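Local coordinates for protein CbsA (Xanthomonas oryzae pv. oryzae, PDB 5XYH) that probably cleaves cellobiose from the ends of cellulose chains, as an exoglucanase (1,4-beta-cellobiosidase) that takes part in breaking down plant cell walls, at residues K43-Y48 with M344-A349; I54-I57 with R62-G65; E276-A281 with I291-D296; G398-A403 with T408-H413. One frame throughout, in Å; residues are numbered along the deposited sequence.

Interaction 1 (K43-Y48 with M344-A349)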
loop_
_atom_site.group_PDB
_atom_site.type_symbol
_atom_site.label_atom_id
_atom_site.label_comp_id
_atom_site.label_asym_id
_atom_site.label_seq_id
_atom_site.Cartn_x
_atom_site.Cartn_y
_atom_site.Cartn_z
ATOM N N LYS A 43 -10.399 5.604 -14.272
ATOM C CA LYS A 43 -9.951 6.928 -13.858
ATOM C C LYS A 43 -11.031 7.736 -13.145
ATOM O O LYS A 43 -10.758 8.874 -12.754
ATOM C CB LYS A 43 -9.404 7.727 -15.051
ATOM C CG LYS A 43 -10.410 8.088 -16.104
ATOM C CD LYS A 43 -9.851 9.130 -17.053
ATOM C CE LYS A 43 -10.834 9.432 -18.180
ATOM N NZ LYS A 43 -10.486 10.690 -18.900
ATOM N N SER A 44 -12.243 7.195 -12.974
ATOM C CA SER A 44 -13.252 7.885 -12.177
ATOM C C SER A 44 -13.102 7.615 -10.683
ATOM O O SER A 44 -13.823 8.224 -9.881
ATOM C CB SER A 44 -14.676 7.501 -12.629
ATOM O OG SER A 44 -15.048 6.165 -12.291
ATOM N N TYR A 45 -12.152 6.720 -10.278
ATOM C CA TYR A 45 -12.047 6.336 -8.880
ATOM C C TYR A 45 -10.949 7.122 -8.176
ATOM O O TYR A 45 -9.929 7.458 -8.783
ATOM C CB TYR A 45 -11.756 4.841 -8.754
ATOM C CG TYR A 45 -12.884 3.946 -9.238
ATOM C CD1 TYR A 45 -14.164 4.021 -8.676
ATOM C CD2 TYR A 45 -12.659 2.995 -10.229
ATOM C CE1 TYR A 45 -15.196 3.189 -9.112
ATOM C CE2 TYR A 45 -13.673 2.158 -10.660
ATOM C CZ TYR A 45 -14.945 2.265 -10.105
ATOM O OH TYR A 45 -15.943 1.418 -10.550
ATOM N N PRO A 46 -11.153 7.446 -6.898
ATOM C CA PRO A 46 -10.096 8.105 -6.120
ATOM C C PRO A 46 -8.860 7.227 -6.024
ATOM O O PRO A 46 -8.966 6.013 -5.849
ATOM C CB PRO A 46 -10.732 8.299 -4.738
ATOM C CG PRO A 46 -12.196 8.238 -4.959
ATOM C CD PRO A 46 -12.425 7.344 -6.155
ATOM N N THR A 47 -7.685 7.861 -6.105
ATOM C CA THR A 47 -6.397 7.201 -5.916
ATOM C C THR A 47 -5.540 8.037 -4.974
ATOM O O THR A 47 -5.657 9.260 -4.930
ATOM C CB THR A 47 -5.637 6.989 -7.254
ATOM O OG1 THR A 47 -5.543 8.235 -7.953
ATOM C CG2 THR A 47 -6.348 5.963 -8.139
ATOM N N TYR A 48 -4.683 7.367 -4.203
ATOM C CA TYR A 48 -3.888 8.064 -3.202
ATOM C C TYR A 48 -2.692 8.765 -3.849
ATOM O O TYR A 48 -2.144 8.306 -4.855
ATOM C CB TYR A 48 -3.440 7.083 -2.108
ATOM C CG TYR A 48 -4.461 7.007 -0.996
ATOM C CD1 TYR A 48 -5.783 6.692 -1.284
ATOM C CD2 TYR A 48 -4.124 7.292 0.335
ATOM C CE1 TYR A 48 -6.745 6.646 -0.300
ATOM C CE2 TYR A 48 -5.093 7.244 1.336
ATOM C CZ TYR A 48 -6.397 6.924 0.998
ATOM O OH TYR A 48 -7.399 6.876 1.937
ATOM N N MET A 344 -11.155 -4.592 -5.857
ATOM C CA MET A 344 -12.369 -3.857 -5.520
ATOM C C MET A 344 -12.150 -2.359 -5.722
ATOM O O MET A 344 -11.113 -1.820 -5.297
ATOM C CB MET A 344 -12.794 -4.114 -4.066
ATOM C CG MET A 344 -13.508 -5.443 -3.802
ATOM S SD MET A 344 -15.128 -5.594 -4.619
ATOM C CE MET A 344 -16.065 -4.268 -3.841
ATOM N N PRO A 345 -13.091 -1.660 -6.350
ATOM C CA PRO A 345 -13.041 -0.189 -6.401
ATOM C C PRO A 345 -13.041 0.398 -5.001
ATOM O O PRO A 345 -13.477 -0.259 -4.045
ATOM C CB PRO A 345 -14.334 0.183 -7.150
ATOM C CG PRO A 345 -14.778 -1.084 -7.831
ATOM C CD PRO A 345 -14.326 -2.199 -6.936
ATOM N N PRO A 346 -12.564 1.627 -4.833
ATOM C CA PRO A 346 -12.635 2.266 -3.511
ATOM C C PRO A 346 -14.059 2.211 -2.968
ATOM O O PRO A 346 -15.010 2.574 -3.654
ATOM C CB PRO A 346 -12.179 3.701 -3.789
ATOM C CG PRO A 346 -11.344 3.604 -5.037
ATOM C CD PRO A 346 -12.000 2.521 -5.860
ATOM N N THR A 347 -14.208 1.701 -1.745
ATOM C CA THR A 347 -15.513 1.369 -1.177
ATOM C C THR A 347 -15.533 1.770 0.289
ATOM O O THR A 347 -14.642 1.377 1.045
ATOM C CB THR A 347 -15.814 -0.143 -1.285
ATOM O OG1 THR A 347 -15.801 -0.571 -2.656
ATOM C CG2 THR A 347 -17.167 -0.488 -0.651
ATOM N N ALA A 348 -16.560 2.514 0.702
ATOM C CA ALA A 348 -16.674 2.957 2.089
ATOM C C ALA A 348 -17.319 1.877 2.958
ATOM O O ALA A 348 -18.323 1.272 2.567
ATOM C CB ALA A 348 -17.490 4.251 2.154
ATOM N N ALA A 349 -16.721 1.616 4.120
ATOM C CA ALA A 349 -17.312 0.768 5.155
ATOM C C ALA A 349 -17.897 -0.552 4.640
ATOM O O ALA A 349 -19.070 -0.854 4.888
ATOM C CB ALA A 349 -18.368 1.555 5.919
#

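Interaction 2 (I54-I57 with R62-G65)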
loop_
_atom_site.group_PDB
_atom_site.type_symbol
_atom_site.label_atom_id
_atom_site.label_comp_id
_atom_site.label_asym_id
_atom_site.label_seq_id
_atom_site.Cartn_x
_atom_site.Cartn_y
_atom_site.Cartn_z
ATOM N N ILE A 54 10.606 15.117 -0.615
ATOM C CA ILE A 54 10.357 16.536 -0.376
ATOM C C ILE A 54 9.902 17.214 -1.660
ATOM O O ILE A 54 8.961 18.015 -1.654
ATOM C CB ILE A 54 11.614 17.206 0.205
ATOM C CG1 ILE A 54 11.949 16.581 1.565
ATOM C CG2 ILE A 54 11.416 18.711 0.308
ATOM C CD1 ILE A 54 13.373 16.852 2.035
ATOM N N ASP A 55 10.548 16.882 -2.786
ATOM C CA ASP A 55 10.167 17.462 -4.075
ATOM C C ASP A 55 8.702 17.207 -4.410
ATOM O O ASP A 55 8.066 18.043 -5.060
ATOM C CB ASP A 55 11.051 16.913 -5.196
ATOM C CG ASP A 55 12.413 17.602 -5.272
ATOM O OD1 ASP A 55 12.558 18.758 -4.801
ATOM O OD2 ASP A 55 13.345 16.989 -5.829
ATOM N N ALA A 56 8.153 16.059 -3.996
ATOM C CA ALA A 56 6.750 15.774 -4.283
ATOM C C ALA A 56 5.815 16.786 -3.620
ATOM O O ALA A 56 4.711 17.018 -4.120
ATOM C CB ALA A 56 6.392 14.349 -3.845
ATOM N N ILE A 57 6.237 17.417 -2.516
ATOM C CA ILE A 57 5.378 18.424 -1.887
ATOM C C ILE A 57 5.166 19.608 -2.819
ATOM O O ILE A 57 4.086 20.219 -2.835
ATOM C CB ILE A 57 5.968 18.884 -0.537
ATOM C CG1 ILE A 57 6.076 17.713 0.441
ATOM C CG2 ILE A 57 5.114 19.984 0.066
ATOM C CD1 ILE A 57 6.868 18.034 1.699
ATOM N N ARG A 62 9.713 20.241 -10.107
ATOM C CA ARG A 62 10.389 19.440 -9.106
ATOM C C ARG A 62 9.848 18.019 -9.034
ATOM O O ARG A 62 10.481 17.176 -8.406
ATOM C CB ARG A 62 10.297 20.114 -7.737
ATOM C CG ARG A 62 11.124 21.399 -7.655
ATOM C CD ARG A 62 10.946 22.140 -6.332
ATOM N NE ARG A 62 11.476 21.403 -5.187
ATOM C CZ ARG A 62 11.599 21.911 -3.964
ATOM N NH1 ARG A 62 11.239 23.164 -3.717
ATOM N NH2 ARG A 62 12.081 21.164 -2.985
ATOM N N ASN A 63 8.710 17.718 -9.661
ATOM C CA ASN A 63 8.224 16.342 -9.547
ATOM C C ASN A 63 7.459 15.929 -10.806
ATOM O O ASN A 63 6.261 15.668 -10.784
ATOM C CB ASN A 63 7.372 16.156 -8.290
ATOM C CG ASN A 63 7.138 14.699 -7.971
ATOM O OD1 ASN A 63 8.031 13.866 -8.158
ATOM N ND2 ASN A 63 5.931 14.375 -7.497
ATOM N N ALA A 64 8.187 15.849 -11.924
ATOM C CA ALA A 64 7.695 15.246 -13.166
ATOM C C ALA A 64 6.394 15.883 -13.655
ATOM O O ALA A 64 5.567 15.217 -14.289
ATOM C CB ALA A 64 7.516 13.731 -13.015
ATOM N N GLY A 65 6.203 17.173 -13.373
ATOM C CA GLY A 65 5.008 17.888 -13.774
ATOM C C GLY A 65 3.780 17.645 -12.924
ATOM O O GLY A 65 2.720 18.202 -13.229
HETATM O O HOH W 1 3.931 16.360 -6.747
#

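Interaction 3 (E276-A281 with I291-D296)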
loop_
_atom_site.group_PDB
_atom_site.type_symbol
_atom_site.label_atom_id
_atom_site.label_comp_id
_atom_site.label_asym_id
_atom_site.label_seq_id
_atom_site.Cartn_x
_atom_site.Cartn_y
_atom_site.Cartn_z
ATOM N N GLU A 276 -8.263 -9.123 10.149
ATOM C CA GLU A 276 -8.987 -9.586 11.333
ATOM C C GLU A 276 -8.037 -10.131 12.390
ATOM O O GLU A 276 -8.209 -9.872 13.589
ATOM C CB GLU A 276 -10.011 -10.646 10.939
ATOM C CG GLU A 276 -10.840 -11.207 12.102
ATOM C CD GLU A 276 -11.743 -10.164 12.801
ATOM O OE1 GLU A 276 -12.000 -9.059 12.239
ATOM O OE2 GLU A 276 -12.230 -10.479 13.921
ATOM N N VAL A 277 -7.034 -10.892 11.968
ATOM C CA VAL A 277 -6.025 -11.378 12.902
ATOM C C VAL A 277 -5.356 -10.211 13.621
ATOM O O VAL A 277 -5.180 -10.231 14.849
ATOM C CB VAL A 277 -5.014 -12.259 12.145
ATOM C CG1 VAL A 277 -3.699 -12.332 12.869
ATOM C CG2 VAL A 277 -5.605 -13.652 11.929
ATOM N N LEU A 278 -4.998 -9.161 12.875
ATOM C CA LEU A 278 -4.355 -8.005 13.489
ATOM C C LEU A 278 -5.313 -7.266 14.416
ATOM O O LEU A 278 -4.939 -6.902 15.534
ATOM C CB LEU A 278 -3.826 -7.065 12.406
ATOM C CG LEU A 278 -2.572 -7.583 11.689
ATOM C CD1 LEU A 278 -2.136 -6.616 10.602
ATOM C CD2 LEU A 278 -1.448 -7.800 12.689
ATOM N N TYR A 279 -6.547 -7.038 13.959
ATOM C CA TYR A 279 -7.547 -6.358 14.773
ATOM C C TYR A 279 -7.684 -7.014 16.145
ATOM O O TYR A 279 -7.640 -6.337 17.179
ATOM C CB TYR A 279 -8.892 -6.345 14.045
ATOM C CG TYR A 279 -9.999 -5.795 14.915
ATOM C CD1 TYR A 279 -10.248 -4.421 14.971
ATOM C CD2 TYR A 279 -10.771 -6.639 15.712
ATOM C CE1 TYR A 279 -11.251 -3.903 15.787
ATOM C CE2 TYR A 279 -11.772 -6.129 16.540
ATOM C CZ TYR A 279 -12.009 -4.757 16.565
ATOM O OH TYR A 279 -12.995 -4.244 17.371
ATOM N N ASN A 280 -7.842 -8.342 16.172
ATOM C CA ASN A 280 -8.016 -9.044 17.440
ATOM C C ASN A 280 -6.780 -8.933 18.314
ATOM O O ASN A 280 -6.883 -8.776 19.536
ATOM C CB ASN A 280 -8.361 -10.511 17.181
ATOM C CG ASN A 280 -9.743 -10.672 16.622
ATOM O OD1 ASN A 280 -10.642 -9.909 16.961
ATOM N ND2 ASN A 280 -9.922 -11.642 15.745
ATOM N N ALA A 281 -5.603 -8.998 17.708
ATOM C CA ALA A 281 -4.379 -8.869 18.483
ATOM C C ALA A 281 -4.235 -7.467 19.068
ATOM O O ALA A 281 -3.761 -7.309 20.202
ATOM C CB ALA A 281 -3.175 -9.218 17.614
ATOM N N ILE A 291 -10.964 0.796 16.430
ATOM C CA ILE A 291 -9.923 0.931 15.417
ATOM C C ILE A 291 -10.415 0.312 14.115
ATOM O O ILE A 291 -11.165 -0.672 14.108
ATOM C CB ILE A 291 -8.595 0.290 15.846
ATOM C CG1 ILE A 291 -8.816 -1.165 16.261
ATOM C CG2 ILE A 291 -7.965 1.108 16.948
ATOM C CD1 ILE A 291 -7.544 -1.965 16.368
ATOM N N GLY A 292 -10.017 0.922 13.000
ATOM C CA GLY A 292 -10.440 0.447 11.699
ATOM C C GLY A 292 -9.275 0.032 10.821
ATOM O O GLY A 292 -8.129 0.427 11.057
ATOM N N PHE A 293 -9.548 -0.785 9.812
ATOM C CA PHE A 293 -8.515 -1.206 8.874
ATOM C C PHE A 293 -8.870 -0.773 7.460
ATOM O O PHE A 293 -10.018 -0.917 7.023
ATOM C CB PHE A 293 -8.309 -2.725 8.925
ATOM C CG PHE A 293 -7.483 -3.180 10.098
ATOM C CD1 PHE A 293 -8.005 -3.143 11.380
ATOM C CD2 PHE A 293 -6.190 -3.648 9.918
ATOM C CE1 PHE A 293 -7.246 -3.559 12.480
ATOM C CE2 PHE A 293 -5.429 -4.065 11.008
ATOM C CZ PHE A 293 -5.965 -4.022 12.293
ATOM N N LEU A 294 -7.879 -0.231 6.750
ATOM C CA LEU A 294 -7.959 -0.068 5.308
ATOM C C LEU A 294 -7.264 -1.252 4.638
ATOM O O LEU A 294 -6.327 -1.838 5.193
ATOM C CB LEU A 294 -7.312 1.247 4.854
ATOM C CG LEU A 294 -7.725 2.512 5.609
ATOM C CD1 LEU A 294 -7.061 3.752 5.038
ATOM C CD2 LEU A 294 -9.258 2.658 5.599
ATOM N N ILE A 295 -7.750 -1.616 3.451
ATOM C CA ILE A 295 -7.065 -2.563 2.577
ATOM C C ILE A 295 -6.898 -1.907 1.213
ATOM O O ILE A 295 -7.858 -1.370 0.652
ATOM C CB ILE A 295 -7.816 -3.901 2.460
ATOM C CG1 ILE A 295 -7.924 -4.552 3.853
ATOM C CG2 ILE A 295 -7.092 -4.821 1.465
ATOM C CD1 ILE A 295 -8.839 -5.783 3.929
ATOM N N ASP A 296 -5.668 -1.914 0.703
ATOM C CA ASP A 296 -5.382 -1.416 -0.641
ATOM C C ASP A 296 -5.811 -2.476 -1.648
ATOM O O ASP A 296 -5.199 -3.546 -1.726
ATOM C CB ASP A 296 -3.895 -1.106 -0.780
ATOM C CG ASP A 296 -3.541 -0.437 -2.111
ATOM O OD1 ASP A 296 -4.381 -0.423 -3.054
ATOM O OD2 ASP A 296 -2.406 0.086 -2.196
#

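Interaction 4 (G398-A403 with T408-H413)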
loop_
_atom_site.group_PDB
_atom_site.type_symbol
_atom_site.label_atom_id
_atom_site.label_comp_id
_atom_site.label_asym_id
_atom_site.label_seq_id
_atom_site.Cartn_x
_atom_site.Cartn_y
_atom_site.Cartn_z
ATOM N N GLY A 398 8.699 -12.624 -11.518
ATOM C CA GLY A 398 7.380 -12.350 -12.061
ATOM C C GLY A 398 7.147 -10.922 -12.523
ATOM O O GLY A 398 6.022 -10.583 -12.901
ATOM N N ALA A 399 8.161 -10.065 -12.502
ATOM C CA ALA A 399 7.964 -8.684 -12.920
ATOM C C ALA A 399 7.810 -8.593 -14.437
ATOM O O ALA A 399 8.457 -9.334 -15.186
ATOM C CB ALA A 399 9.143 -7.824 -12.451
ATOM N N LEU A 400 6.953 -7.676 -14.895
ATOM C CA LEU A 400 6.795 -7.471 -16.334
ATOM C C LEU A 400 8.054 -6.843 -16.931
ATOM O O LEU A 400 8.653 -5.950 -16.319
ATOM C CB LEU A 400 5.605 -6.564 -16.630
ATOM C CG LEU A 400 4.207 -7.141 -16.771
ATOM C CD1 LEU A 400 3.297 -6.061 -17.346
ATOM C CD2 LEU A 400 4.192 -8.396 -17.660
ATOM N N PRO A 401 8.469 -7.267 -18.123
ATOM C CA PRO A 401 9.661 -6.688 -18.752
ATOM C C PRO A 401 9.403 -5.295 -19.309
ATOM O O PRO A 401 8.265 -4.838 -19.459
ATOM C CB PRO A 401 9.988 -7.672 -19.881
ATOM C CG PRO A 401 8.655 -8.271 -20.241
ATOM C CD PRO A 401 7.918 -8.392 -18.903
ATOM N N ASN A 402 10.514 -4.618 -19.618
ATOM C CA ASN A 402 10.491 -3.296 -20.231
ATOM C C ASN A 402 9.683 -2.298 -19.394
ATOM O O ASN A 402 8.841 -1.560 -19.904
ATOM C CB ASN A 402 9.966 -3.393 -21.662
ATOM C CG ASN A 402 10.865 -4.253 -22.542
ATOM O OD1 ASN A 402 10.421 -5.245 -23.126
ATOM N ND2 ASN A 402 12.147 -3.897 -22.605
ATOM N N ALA A 403 9.963 -2.269 -18.085
ATOM C CA ALA A 403 9.252 -1.416 -17.135
ATOM C C ALA A 403 9.965 -0.071 -16.960
ATOM O O ALA A 403 11.202 -0.025 -16.914
ATOM C CB ALA A 403 9.142 -2.107 -15.781
ATOM N N THR A 408 6.182 6.114 -12.410
ATOM C CA THR A 408 5.770 6.631 -13.712
ATOM C C THR A 408 4.971 5.567 -14.464
ATOM O O THR A 408 4.985 4.382 -14.120
ATOM C CB THR A 408 6.979 7.080 -14.549
ATOM O OG1 THR A 408 7.716 5.934 -14.986
ATOM C CG2 THR A 408 7.886 7.949 -13.715
ATOM N N TRP A 409 4.276 6.001 -15.518
ATOM C CA TRP A 409 3.225 5.180 -16.109
ATOM C C TRP A 409 3.772 3.981 -16.879
ATOM O O TRP A 409 4.722 4.098 -17.660
ATOM C CB TRP A 409 2.373 6.034 -17.042
ATOM C CG TRP A 409 1.039 5.471 -17.306
ATOM C CD1 TRP A 409 0.531 5.114 -18.518
ATOM C CD2 TRP A 409 0.012 5.201 -16.341
ATOM N NE1 TRP A 409 -0.749 4.633 -18.370
ATOM C CE2 TRP A 409 -1.097 4.689 -17.046
ATOM C CE3 TRP A 409 -0.083 5.354 -14.950
ATOM C CZ2 TRP A 409 -2.284 4.318 -16.410
ATOM C CZ3 TRP A 409 -1.275 4.993 -14.319
ATOM C CH2 TRP A 409 -2.352 4.474 -15.052
ATOM N N PHE A 410 3.122 2.835 -16.704
ATOM C CA PHE A 410 3.533 1.566 -17.299
ATOM C C PHE A 410 2.342 1.047 -18.103
ATOM O O PHE A 410 1.526 0.276 -17.595
ATOM C CB PHE A 410 3.991 0.590 -16.198
ATOM C CG PHE A 410 4.689 -0.652 -16.699
ATOM C CD1 PHE A 410 4.802 -0.929 -18.056
ATOM C CD2 PHE A 410 5.241 -1.548 -15.789
ATOM C CE1 PHE A 410 5.439 -2.080 -18.491
ATOM C CE2 PHE A 410 5.875 -2.695 -16.214
ATOM C CZ PHE A 410 5.984 -2.959 -17.570
ATOM N N HIS A 411 2.260 1.482 -19.368
ATOM C CA HIS A 411 1.097 1.186 -20.203
ATOM C C HIS A 411 0.786 -0.309 -20.265
ATOM O O HIS A 411 -0.380 -0.709 -20.142
ATOM C CB HIS A 411 1.315 1.752 -21.609
ATOM C CG HIS A 411 0.221 1.416 -22.572
ATOM N ND1 HIS A 411 -1.042 1.961 -22.481
ATOM C CD2 HIS A 411 0.201 0.596 -23.649
ATOM C CE1 HIS A 411 -1.797 1.483 -23.453
ATOM N NE2 HIS A 411 -1.066 0.659 -24.181
ATOM N N ALA A 412 1.807 -1.157 -20.435
ATOM C CA ALA A 412 1.538 -2.588 -20.567
ATOM C C ALA A 412 0.952 -3.175 -19.283
ATOM O O ALA A 412 0.015 -3.978 -19.337
ATOM C CB ALA A 412 2.803 -3.339 -20.971
ATOM N N HIS A 413 1.484 -2.788 -18.119
ATOM C CA HIS A 413 0.893 -3.242 -16.854
ATOM C C HIS A 413 -0.535 -2.734 -16.691
ATOM O O HIS A 413 -1.395 -3.422 -16.119
ATOM C CB HIS A 413 1.741 -2.777 -15.674
ATOM C CG HIS A 413 1.619 -3.647 -14.462
ATOM N ND1 HIS A 413 1.645 -3.144 -13.180
ATOM C CD2 HIS A 413 1.492 -4.989 -14.338
ATOM C CE1 HIS A 413 1.530 -4.137 -12.316
ATOM N NE2 HIS A 413 1.446 -5.271 -12.991
#

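Interaction 1 (K43-Y48 with M344-A349)
Tyr45 lays its phenol ring over Pro345, and Pro346 fills the step between that ring and Pro46. The firm part of the contact is a CH-pi interaction: Pro345 CB stands 3.9 Å from the centroid of the Tyr45 ring, 22° off the ring normal. It is shifted toward the CE1-CZ bond, with Pro345 CB 3.7 Å from both Tyr45 CE1 and Tyr45 CZ. The two side chains run side by side in the same direction, whereas Pro346 crosses Tyr45 at about a right angle and brings its CD to within 3.7 Å of Tyr45 CB. With CG placed anti to its carbonyl carbon (chi1 -66°), Tyr45 swings the ring across to the prolines. Pro346 CG belongs to the tight side too, resting 3.5 Å from the backbone oxygen Pro46 O. The proline rings themselves meet more loosely, Pro46 CD and Pro346 CG being 4.1 Å apart. On the ring face turned from Pro345 sits Ser44 OG, 4.2 Å above the plane; Ser44 itself is solvent-exposed, as are Ala348 and Ala349 at the far end of 344-349. The join is apolar and lies at the surface. Trp359 meets the Tyr45 ring edge-to-face and also touches Pro346. The loop after helix 33-42 is thus pinned to the stretch entering strand 347-351, close to where backbone bonding of Tyr48 with Trp359 brings the approach to strand 49-51 beside the end of strand 354-358, across the seam of the distorted beta/alpha barrel of family 6 glycoside hydrolases.

Interaction 2 (I54-I57 with R62-G65)
Asp55 and Ala56 face Arg62 and Asn63 across a tight return of the chain, their CA atoms pairing at 5.4 Å (Asp55 CA to Arg62 CA) and 5.5 Å (Ala56 CA to Asn63 CA). The loop leading on to helix 69-79 folds back here on the short helix 54-58, which follows strand 49-51 of the beta/alpha barrel. A side-on salt bridge makes the clasp. Both NE and NH2 of Arg62 donate to a single oxygen, Asp55 OD1, with Arg62 NE at 2.9 Å. OD1 lies in the guanidinium plane, but the carboxylate stands nearly upright to it, the two planes 85° apart. NH2 meets OD1 nearly along its C-O bond, while NE comes in from above the carboxylate plane. The bend at chi3 of Arg62 (66°) turns the guanidinium back over the helix, where NH2 also nears the methyl CG2 of Ile54. On the buried side, Asn63 lays its amide against Ala56, with Asn63 ND2 3.6 Å from Ala56 CA. One water bridges the Asn63 side chain and the Ala56 carbonyl: it accepts from Asn63 ND2 at 2.9 Å and donates to Ala56 O at 2.8 Å.

Interaction 3 (E276-A281 with I291-D296)
Two aromatic rings carry this contact, Tyr279 from the helix and Phe293 from the strand. The Tyr279 ring is stacked with His353, while Phe293 CE1 and Ile291 O lie at its edge, close to the ring plane; Ile291 O is 3.6 Å from Tyr279 CE1. Around Phe293, the rim that faces the helix is wedged against backbone and side chain together. Phe293 CZ lies 3.5 Å from Tyr279 N. Phe293 CE1 is 3.6 Å from Tyr279 CB, and Phe293 CE2 rests against Leu278 CB. Both helix residues approach this ring obliquely, and Phe230 meets it from the neighbouring strand, the ring planes about 30° apart. The pair belongs to a beta-alpha-beta crossover of the barrel: strand 229-232, then, after a long excursion, helix 271-284, and finally strand 292-296, parallel to the first. Residues 276-281 pack on the outer face of the sheet through these rings together with Leu278 and Ile291, all four buried. Tyr279 reaches toward the N-terminal end of strand 292-296 with CG anti to its backbone N (chi1 173°), which sets its ring beside Ile291, whose CG1 is 3.7 Å from Tyr279 CE1. Ile291 CG1 gets there from between its own backbone N and carbonyl carbon. At the end of the tyrosine, OH is hydrogen-bonded to Ser289 O, in the loop just ahead of the strand.

Interaction 4 (G398-A403 with T408-H413)
Phe410 pushes its ring into the bend of 398-403, which wraps it on one face and along its outer rim. Ala403 takes the face: its CA makes a CH-pi contact 3.9 Å from the Phe410 ring centroid, 24° off the normal, and Ala403 CB presses close to the rim, 3.3 Å from Phe410 CE2. The opposite face carries His413 CB, 3.6 Å above the plane and likewise offset, so the ring is sandwiched between the loop and the first turn of its own helix. Leu400 approaches obliquely, with Leu400 CB 3.7 Å from Phe410 CZ. Its other end crosses to the helix, where Leu400 CD1 lies 3.7 Å from His413 CD2. Phe410 holds the N-cap position of helix 411-419, and its side chain runs anti to its backbone N (chi1 -169°), reaching out toward the loop. The ring is turned so that CD1 nearly eclipses CA (chi2 -5°), far from the usual perpendicular setting, a rotation consistent with its being clamped on both faces. Backbone bonds hold the frame: Phe410 with Gly364 and Leu400 with Asn336, while His413 NE2 is tied to Gln337 O. Leu400 and Ala403, packed on Phe410 and His413, fold the loop back on the helix start. Dispersion and shape fit do most of the work, but two carbonyl oxygens also touch the ring: Pro401 O at its edge, near the plane and 3.5 Å from Phe410 CZ, and Asn402 O more obliquely, 3.7 Å from Phe410 CE1. The partly positive C-H rim would make Pro401 O a mildly favourable neighbour.

Overall arrangement
Interactions 1 and 3 reach the same sheet and come nearest, their atoms about 4 Å apart without touching; one marks the seam beside strand 354-358, the other packs a helix on strand 292-296. Interaction 2 joins the short helix 54-58 to the loop after it, its centre 24 Å from that of interaction 1. Interaction 4 anchors the start of the C-terminal helix and passes about 6 Å from interaction 2 at nearest atoms. Interactions 2 and 3 lie on opposite sides of the chain's centre, with 32 Å between their centres. In this family the active site lies at the C-terminal ends of the barrel strands, whereas interaction 3 packs at the N-terminal end of strand 292-296, away from it.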